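Local coordinates for hypothetical protein (Clostridium sporogenes ATCC 15579, PDB 4QRK) that is of unknown function but, as a right-handed beta-helix protein, probably acts in cell adhesion, at residues I95-L107 with A116-V128. Numbering follows the deposited sequence.
Sequences INLNEKIPTEIKL and ADLSKINLKELNV
Asn122 reaches across to the turn before strand 103-107, and its CB, CG and ND2 all meet that turn. CB lies 3.4 Å from Ile101 O; CG, anti to the backbone N (chi1 -170°), lies 4.0 Å from Pro102 CA, which places the amide beside the turn; ND2 donates to Lys100 O at 2.9 Å, nearly straight at 160° and within its own amide plane, while the Pro102 ring runs alongside. OD1 turns back to its own segment and accepts from Lys124 NZ, which sits above the carbonyl plane, and Asn145 gives that ammonium a second partner. The backbone of Asn122 is gripped as well: its N donates to a water that in turn donates to Asn98 O and Ile101 O, so the water bridges the two corners.

Beyond this corner, strands 103-107 and 123-128 run parallel, 2° apart with axes 4.7 Å from each other, as successive coils of a right-handed beta-helix do. The pairing slips by one residue between Thr103 and Glu104, a beta bulge: Thr103 O takes Lys124 N at 2.8 Å, Ile105 N donates to Glu125 O, and Glu125 N is left buried without a partner.

Ile105, Leu107, Leu126 and Val128 share the inward face. There Ile105 CD1 meets Leu118 CD2 tip to tip (3.8 Å), and Leu126 CD1 packs against Ile105 CB at 3.7 Å. On the other face Glu104 CG lies 4.1 Å from Glu125 CB as the two side chains cross at a slant, the Glu104 carboxylate salt-bridged to Lys24.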
loop_
_atom_site.group_PDB
_atom_site.type_symbol
_atom_site.label_atom_id
_atom_site.label_comp_id
_atom_site.label_asym_id
_atom_site.label_seq_id
_atom_site.Cartn_x
_atom_site.Cartn_y
_atom_site.Cartn_z
ATOM N N ILE A 95 1.309 -5.106 -9.869
ATOM C CA ILE A 95 -0.101 -5.430 -9.734
ATOM C C ILE A 95 -1.005 -4.312 -10.256
ATOM O O ILE A 95 -0.797 -3.144 -9.904
ATOM C CB ILE A 95 -0.418 -5.710 -8.244
ATOM C CG1 ILE A 95 0.328 -6.997 -7.811
ATOM C CG2 ILE A 95 -1.929 -5.834 -8.008
ATOM C CD1 ILE A 95 0.227 -7.274 -6.340
ATOM N N ASN A 96 -1.971 -4.661 -11.112
ATOM C CA ASN A 96 -2.984 -3.702 -11.561
ATOM C C ASN A 96 -4.314 -4.076 -10.914
ATOM O O ASN A 96 -4.730 -5.254 -10.960
ATOM C CB ASN A 96 -3.223 -3.659 -13.100
ATOM C CG ASN A 96 -1.992 -3.368 -13.938
ATOM O OD1 ASN A 96 -1.865 -3.931 -15.045
ATOM N ND2 ASN A 96 -1.114 -2.493 -13.483
ATOM N N LEU A 97 -5.000 -3.086 -10.348
ATOM C CA LEU A 97 -6.242 -3.315 -9.620
ATOM C C LEU A 97 -7.450 -2.628 -10.276
ATOM O O LEU A 97 -7.330 -1.578 -10.914
ATOM C CB LEU A 97 -6.129 -2.762 -8.183
ATOM C CG LEU A 97 -5.169 -3.498 -7.234
ATOM C CD1 LEU A 97 -5.225 -2.837 -5.856
ATOM C CD2 LEU A 97 -5.525 -4.961 -7.167
ATOM N N ASN A 98 -8.618 -3.220 -10.054
ATOM C CA ASN A 98 -9.861 -2.692 -10.572
ATOM C C ASN A 98 -10.120 -1.337 -9.919
ATOM O O ASN A 98 -9.840 -1.170 -8.723
ATOM C CB ASN A 98 -10.997 -3.639 -10.230
ATOM C CG ASN A 98 -12.302 -3.210 -10.859
ATOM O OD1 ASN A 98 -13.097 -2.459 -10.265
ATOM N ND2 ASN A 98 -12.507 -3.643 -12.098
ATOM N N GLU A 99 -10.630 -0.383 -10.698
ATOM C CA GLU A 99 -10.842 0.992 -10.230
ATOM C C GLU A 99 -12.234 1.298 -9.650
ATOM O O GLU A 99 -12.432 2.378 -9.044
ATOM C CB GLU A 99 -10.537 1.977 -11.364
ATOM C CG GLU A 99 -9.088 1.944 -11.728
ATOM C CD GLU A 99 -8.702 2.927 -12.809
ATOM O OE1 GLU A 99 -9.540 3.742 -13.260
ATOM O OE2 GLU A 99 -7.527 2.854 -13.219
ATOM N N LYS A 100 -13.187 0.384 -9.834
ATOM C CA LYS A 100 -14.584 0.632 -9.414
ATOM C C LYS A 100 -14.969 -0.086 -8.125
ATOM O O LYS A 100 -15.734 0.438 -7.289
ATOM C CB LYS A 100 -15.576 0.222 -10.535
ATOM C CG LYS A 100 -15.488 1.087 -11.786
ATOM C CD LYS A 100 -16.683 0.866 -12.726
ATOM C CE LYS A 100 -16.696 1.839 -13.913
ATOM N NZ LYS A 100 -16.830 3.264 -13.492
ATOM N N ILE A 101 -14.469 -1.289 -7.958
ATOM C CA ILE A 101 -14.893 -2.100 -6.820
ATOM C C ILE A 101 -14.353 -1.536 -5.485
ATOM O O ILE A 101 -13.177 -1.132 -5.402
ATOM C CB ILE A 101 -14.507 -3.557 -7.035
ATOM C CG1 ILE A 101 -15.245 -4.453 -6.053
ATOM C CG2 ILE A 101 -12.994 -3.749 -6.954
ATOM C CD1 ILE A 101 -15.075 -5.960 -6.320
ATOM N N PRO A 102 -15.225 -1.446 -4.448
ATOM C CA PRO A 102 -14.734 -1.048 -3.121
ATOM C C PRO A 102 -13.592 -1.950 -2.673
ATOM O O PRO A 102 -13.757 -3.163 -2.743
ATOM C CB PRO A 102 -15.963 -1.270 -2.221
ATOM C CG PRO A 102 -17.120 -1.078 -3.131
ATOM C CD PRO A 102 -16.691 -1.657 -4.442
ATOM N N THR A 103 -12.480 -1.367 -2.214
ATOM C CA THR A 103 -11.244 -2.112 -1.983
ATOM C C THR A 103 -10.582 -1.789 -0.645
ATOM O O THR A 103 -10.458 -0.632 -0.268
ATOM C CB THR A 103 -10.221 -1.795 -3.107
ATOM O OG1 THR A 103 -10.748 -2.233 -4.360
ATOM C CG2 THR A 103 -8.902 -2.509 -2.880
ATOM N N GLU A 104 -10.184 -2.838 0.063
ATOM C CA GLU A 104 -9.356 -2.736 1.263
ATOM C C GLU A 104 -8.075 -3.445 0.950
ATOM O O GLU A 104 -8.095 -4.470 0.255
ATOM C CB GLU A 104 -10.042 -3.432 2.425
ATOM C CG GLU A 104 -11.297 -2.734 2.875
ATOM C CD GLU A 104 -11.997 -3.506 4.002
ATOM O OE1 GLU A 104 -11.378 -4.455 4.550
ATOM O OE2 GLU A 104 -13.159 -3.156 4.326
ATOM N N ILE A 105 -6.962 -2.886 1.412
ATOM C CA ILE A 105 -5.637 -3.437 1.100
ATOM C C ILE A 105 -4.856 -3.556 2.385
ATOM O O ILE A 105 -4.774 -2.608 3.139
ATOM C CB ILE A 105 -4.839 -2.563 0.083
ATOM C CG1 ILE A 105 -5.598 -2.445 -1.229
ATOM C CG2 ILE A 105 -3.484 -3.194 -0.232
ATOM C CD1 ILE A 105 -5.013 -1.412 -2.179
ATOM N N LYS A 106 -4.306 -4.734 2.628
ATOM C CA LYS A 106 -3.426 -4.953 3.729
ATOM C C LYS A 106 -2.115 -5.498 3.196
ATOM O O LYS A 106 -2.092 -6.436 2.393
ATOM C CB LYS A 106 -4.050 -5.923 4.732
ATOM C CG LYS A 106 -3.123 -6.198 5.889
ATOM C CD LYS A 106 -3.618 -7.288 6.838
ATOM C CE LYS A 106 -2.761 -7.271 8.122
ATOM N NZ LYS A 106 -1.285 -7.202 7.838
ATOM N N LEU A 107 -1.030 -4.860 3.610
ATOM C CA LEU A 107 0.317 -5.209 3.165
ATOM C C LEU A 107 1.279 -5.425 4.328
ATOM O O LEU A 107 1.445 -4.551 5.168
ATOM C CB LEU A 107 0.877 -4.085 2.308
ATOM C CG LEU A 107 -0.100 -3.506 1.299
ATOM C CD1 LEU A 107 0.497 -2.356 0.577
ATOM C CD2 LEU A 107 -0.415 -4.565 0.311
ATOM N N ALA A 116 2.927 2.613 -4.809
ATOM C CA ALA A 116 1.532 2.420 -5.180
ATOM C C ALA A 116 0.818 3.705 -5.556
ATOM O O ALA A 116 0.879 4.718 -4.844
ATOM C CB ALA A 116 0.727 1.699 -4.054
ATOM N N ASP A 117 0.138 3.631 -6.686
ATOM C CA ASP A 117 -0.789 4.659 -7.082
ATOM C C ASP A 117 -2.149 4.149 -6.796
ATOM O O ASP A 117 -2.663 3.291 -7.518
ATOM C CB ASP A 117 -0.698 4.973 -8.563
ATOM C CG ASP A 117 -1.710 6.056 -8.984
ATOM O OD1 ASP A 117 -2.249 6.758 -8.107
ATOM O OD2 ASP A 117 -1.997 6.176 -10.189
ATOM N N LEU A 118 -2.772 4.694 -5.751
ATOM C CA LEU A 118 -4.118 4.281 -5.376
ATOM C C LEU A 118 -5.104 5.423 -5.585
ATOM O O LEU A 118 -6.222 5.373 -5.110
ATOM C CB LEU A 118 -4.164 3.846 -3.912
ATOM C CG LEU A 118 -3.207 2.722 -3.483
ATOM C CD1 LEU A 118 -3.223 2.485 -1.983
ATOM C CD2 LEU A 118 -3.419 1.397 -4.266
ATOM N N SER A 119 -4.707 6.427 -6.340
ATOM C CA SER A 119 -5.560 7.591 -6.568
ATOM C C SER A 119 -6.768 7.274 -7.412
ATOM O O SER A 119 -7.708 7.998 -7.369
ATOM C CB SER A 119 -4.786 8.718 -7.230
ATOM O OG SER A 119 -4.246 8.300 -8.480
ATOM N N LYS A 120 -6.762 6.178 -8.151
ATOM C CA LYS A 120 -7.907 5.832 -8.997
ATOM C C LYS A 120 -8.729 4.684 -8.466
ATOM O O LYS A 120 -9.672 4.258 -9.095
ATOM C CB LYS A 120 -7.429 5.504 -10.418
ATOM C CG LYS A 120 -6.793 6.736 -11.061
ATOM C CD LYS A 120 -6.473 6.478 -12.479
ATOM C CE LYS A 120 -6.279 7.749 -13.237
ATOM N NZ LYS A 120 -5.972 7.428 -14.660
ATOM N N ILE A 121 -8.333 4.160 -7.322
ATOM C CA ILE A 121 -8.994 3.002 -6.718
ATOM C C ILE A 121 -10.116 3.523 -5.834
ATOM O O ILE A 121 -9.978 4.576 -5.207
ATOM C CB ILE A 121 -7.981 2.262 -5.829
ATOM C CG1 ILE A 121 -6.762 1.840 -6.648
ATOM C CG2 ILE A 121 -8.564 1.049 -5.122
ATOM C CD1 ILE A 121 -7.094 1.014 -7.831
ATOM N N ASN A 122 -11.194 2.766 -5.748
ATOM C CA ASN A 122 -12.282 3.019 -4.814
ATOM C C ASN A 122 -11.863 2.514 -3.444
ATOM O O ASN A 122 -12.359 1.518 -2.941
ATOM C CB ASN A 122 -13.532 2.289 -5.281
ATOM C CG ASN A 122 -14.794 2.679 -4.504
ATOM O OD1 ASN A 122 -14.780 3.557 -3.651
ATOM N ND2 ASN A 122 -15.888 2.000 -4.809
ATOM N N LEU A 123 -10.904 3.211 -2.855
ATOM C CA LEU A 123 -10.228 2.737 -1.670
ATOM C C LEU A 123 -11.062 2.967 -0.414
ATOM O O LEU A 123 -11.601 4.055 -0.215
ATOM C CB LEU A 123 -8.893 3.454 -1.565
ATOM C CG LEU A 123 -7.948 3.016 -0.468
ATOM C CD1 LEU A 123 -7.550 1.563 -0.681
ATOM C CD2 LEU A 123 -6.723 3.975 -0.421
ATOM N N LYS A 124 -11.131 1.962 0.459
ATOM C CA LYS A 124 -11.783 2.141 1.768
ATOM C C LYS A 124 -10.749 2.108 2.898
ATOM O O LYS A 124 -10.830 2.857 3.856
ATOM C CB LYS A 124 -12.815 1.044 2.051
ATOM C CG LYS A 124 -13.840 0.816 0.954
ATOM C CD LYS A 124 -14.751 2.010 0.715
ATOM C CE LYS A 124 -15.174 2.054 -0.750
ATOM N NZ LYS A 124 -16.377 2.885 -1.035
ATOM N N GLU A 125 -9.808 1.190 2.822
ATOM C CA GLU A 125 -8.869 1.082 3.913
ATOM C C GLU A 125 -7.570 0.562 3.392
ATOM O O GLU A 125 -7.550 -0.252 2.468
ATOM C CB GLU A 125 -9.425 0.190 5.042
ATOM C CG GLU A 125 -8.470 0.091 6.225
ATOM C CD GLU A 125 -9.149 -0.420 7.497
ATOM O OE1 GLU A 125 -10.375 -0.666 7.447
ATOM O OE2 GLU A 125 -8.446 -0.573 8.532
ATOM N N LEU A 126 -6.488 1.068 3.972
ATOM C CA LEU A 126 -5.142 0.629 3.646
ATOM C C LEU A 126 -4.370 0.475 4.932
ATOM O O LEU A 126 -4.378 1.381 5.760
ATOM C CB LEU A 126 -4.435 1.662 2.808
ATOM C CG LEU A 126 -2.974 1.370 2.458
ATOM C CD1 LEU A 126 -2.848 0.164 1.530
ATOM C CD2 LEU A 126 -2.327 2.605 1.819
ATOM N N ASN A 127 -3.784 -0.701 5.113
ATOM C CA ASN A 127 -2.885 -0.990 6.208
ATOM C C ASN A 127 -1.576 -1.498 5.653
ATOM O O ASN A 127 -1.551 -2.501 4.924
ATOM C CB ASN A 127 -3.482 -2.058 7.138
ATOM C CG ASN A 127 -4.586 -1.499 7.991
ATOM O OD1 ASN A 127 -4.328 -0.837 8.995
ATOM N ND2 ASN A 127 -5.822 -1.692 7.557
ATOM N N VAL A 128 -0.489 -0.818 5.997
ATOM C CA VAL A 128 0.840 -1.194 5.503
ATOM C C VAL A 128 1.774 -1.372 6.662
ATOM O O VAL A 128 1.886 -0.468 7.484
ATOM C CB VAL A 128 1.422 -0.058 4.627
ATOM C CG1 VAL A 128 2.822 -0.367 4.187
ATOM C CG2 VAL A 128 0.566 0.145 3.400
HETATM O O HOH W 1 -11.461 0.091 -6.935
HETATM O O HOH W 2 -11.071 5.651 -11.311
HETATM O O HOH W 3 -6.779 -2.704 5.072
#